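Local coordinates for putative cell adhesion protein (Bacteroides thetaiotaomicron, PDB 4DGU), which is a putative fimbrillin-like cell adhesion protein that binds zinc ions and is probably related to the subunits of a distinct type of bacterial pilus, at residues I46-S51 against V121-K126. Residues are numbered along the deposited sequence; the frame is centred on the assembly and turned at random.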
loop_
_atom_site.group_PDB
_atom_site.type_symbol
_atom_site.label_atom_id
_atom_site.label_comp_id
_atom_site.label_asym_id
_atom_site.label_seq_id
_atom_site.Cartn_x
_atom_site.Cartn_y
_atom_site.Cartn_z
ATOM N N ILE A 46 35.881 8.174 12.079
ATOM C CA ILE A 46 34.875 7.192 12.512
ATOM C C ILE A 46 35.371 6.530 13.807
ATOM O O ILE A 46 36.581 6.469 14.044
ATOM C CB ILE A 46 34.553 6.103 11.436
ATOM C CG1 ILE A 46 35.816 5.285 11.043
ATOM C CG2 ILE A 46 33.816 6.673 10.216
ATOM C CD1 ILE A 46 35.542 3.930 10.616
ATOM N N SER A 47 34.429 6.034 14.626
ATOM C CA SER A 47 34.719 5.234 15.810
ATOM C C SER A 47 34.621 3.802 15.364
ATOM O O SER A 47 33.547 3.375 14.947
ATOM C CB SER A 47 33.731 5.515 16.938
ATOM O OG SER A 47 33.830 6.861 17.347
HETATM N N MSE A 48 35.727 3.066 15.385
HETATM C CA MSE A 48 35.692 1.690 14.946
HETATM C C MSE A 48 36.179 0.731 16.039
HETATM O O MSE A 48 37.046 1.084 16.823
HETATM C CB MSE A 48 36.527 1.548 13.686
HETATM C CG MSE A 48 36.395 0.196 13.067
HETATM SE SE MSE A 48 37.356 0.034 11.429
HETATM C CE MSE A 48 39.155 0.250 12.083
ATOM N N ALA A 49 35.563 -0.453 16.128
ATOM C CA ALA A 49 35.904 -1.504 17.080
ATOM C C ALA A 49 35.724 -2.892 16.468
ATOM O O ALA A 49 34.900 -3.092 15.569
ATOM C CB ALA A 49 35.032 -1.396 18.321
ATOM N N ALA A 50 36.523 -3.839 16.952
ATOM C CA ALA A 50 36.352 -5.243 16.658
ATOM C C ALA A 50 35.409 -5.743 17.726
ATOM O O ALA A 50 35.404 -5.188 18.840
ATOM C CB ALA A 50 37.680 -5.974 16.707
ATOM N N SER A 51 34.609 -6.778 17.412
ATOM C CA SER A 51 33.649 -7.340 18.364
ATOM C C SER A 51 34.280 -7.564 19.764
ATOM O O SER A 51 35.400 -8.068 19.896
ATOM C CB SER A 51 33.036 -8.630 17.816
ATOM O OG SER A 51 32.630 -9.565 18.808
ATOM N N VAL A 121 39.589 -3.691 4.304
ATOM C CA VAL A 121 38.381 -4.041 5.036
ATOM C C VAL A 121 37.281 -3.068 4.566
ATOM O O VAL A 121 37.440 -1.861 4.702
ATOM C CB VAL A 121 38.629 -4.027 6.575
ATOM C CG1 VAL A 121 37.321 -4.091 7.371
ATOM C CG2 VAL A 121 39.578 -5.156 6.988
ATOM N N SER A 122 36.206 -3.600 3.957
ATOM C CA SER A 122 35.093 -2.773 3.472
ATOM C C SER A 122 33.980 -2.673 4.502
ATOM O O SER A 122 33.310 -3.667 4.771
ATOM C CB SER A 122 34.523 -3.326 2.169
ATOM O OG SER A 122 35.554 -3.522 1.216
ATOM N N LEU A 123 33.788 -1.490 5.071
ATOM C CA LEU A 123 32.721 -1.242 6.025
ATOM C C LEU A 123 31.449 -0.912 5.269
ATOM O O LEU A 123 31.455 0.021 4.458
ATOM C CB LEU A 123 33.075 -0.094 7.005
ATOM C CG LEU A 123 34.080 -0.393 8.097
ATOM C CD1 LEU A 123 34.557 0.874 8.702
ATOM C CD2 LEU A 123 33.467 -1.264 9.202
ATOM N N LYS A 124 30.365 -1.683 5.545
ATOM C CA LYS A 124 29.037 -1.525 4.916
ATOM C C LYS A 124 28.153 -0.680 5.831
ATOM O O LYS A 124 27.578 -1.186 6.811
ATOM C CB LYS A 124 28.375 -2.891 4.601
ATOM C CG LYS A 124 29.259 -3.902 3.844
ATOM C CD LYS A 124 29.349 -3.627 2.361
ATOM C CE LYS A 124 29.736 -4.856 1.573
ATOM N NZ LYS A 124 28.566 -5.754 1.320
ATOM N N PHE A 125 28.047 0.623 5.495
ATOM C CA PHE A 125 27.285 1.550 6.301
ATOM C C PHE A 125 25.777 1.602 5.976
ATOM O O PHE A 125 25.354 1.705 4.817
ATOM C CB PHE A 125 27.862 2.959 6.176
ATOM C CG PHE A 125 29.094 3.166 7.024
ATOM C CD1 PHE A 125 30.361 2.874 6.523
ATOM C CD2 PHE A 125 28.988 3.653 8.329
ATOM C CE1 PHE A 125 31.498 3.075 7.315
ATOM C CE2 PHE A 125 30.125 3.839 9.117
ATOM C CZ PHE A 125 31.370 3.551 8.606
ATOM N N LYS A 126 24.979 1.496 7.038
ATOM C CA LYS A 126 23.553 1.736 7.084
ATOM C C LYS A 126 23.353 3.194 7.560
ATOM O O LYS A 126 24.106 3.622 8.439
ATOM C CB LYS A 126 22.877 0.772 8.087
ATOM C CG LYS A 126 22.920 -0.702 7.749
ATOM C CD LYS A 126 22.293 -1.532 8.857
ATOM C CE LYS A 126 22.281 -3.022 8.565
ATOM N NZ LYS A 126 21.870 -3.782 9.784
#
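Rotation about chi1 sets CG1 of Ile-46 between its backbone nitrogen and carbonyl carbon (60°), and from there CD1 extends to meet Leu-123, whose CG lies anti to its own carbonyl carbon (-74°). The two side chains therefore reach toward each other end to end, and Ile-46 CD1 and Leu-123 CD1 touch at 3.7 Å. The same leucine methyl is shared by selenomethionine Met-48. Its chain leaves the backbone extended and bends only at chi3, where the terminal methyl turns aside; the selenium, rather than that methyl, meets Leu-123 CD1, at 4.0 Å, with the two side chains slanting across one another. The other branch of Ile-46 serves a third partner: CG2 lies 4.3 Å from CZ of Phe-125, at the far end of the ring and at an oblique angle to it. One isoleucine thus spans two residues of segment 121-126, part of strand 120-135, while Leu-123 spans two of segment 46-51.

All four touching residues are buried, and apolar packing alone joins the segments; no hydrogen bond crosses between them. The strand axes approach no closer than 11.5 Å and run at 115° to each other, too far apart for backbone pairing, and the gap is bridged by side chains pointing inward from both strands. Strands 77-83 and 108-114 connect the two within one curled mixed sheet: Ala-81 touches both Ile-46 and Leu-123, and Ala-112 lies against Leu-123. Ile-16 of strand 13-20 also packs on Met-48. The result is an apolar contact between non-neighbouring strands of one curled sheet, part of the buried core of the fimbrillin-like region and consistent with the transthyretin-like beta-sandwich architecture of its clan.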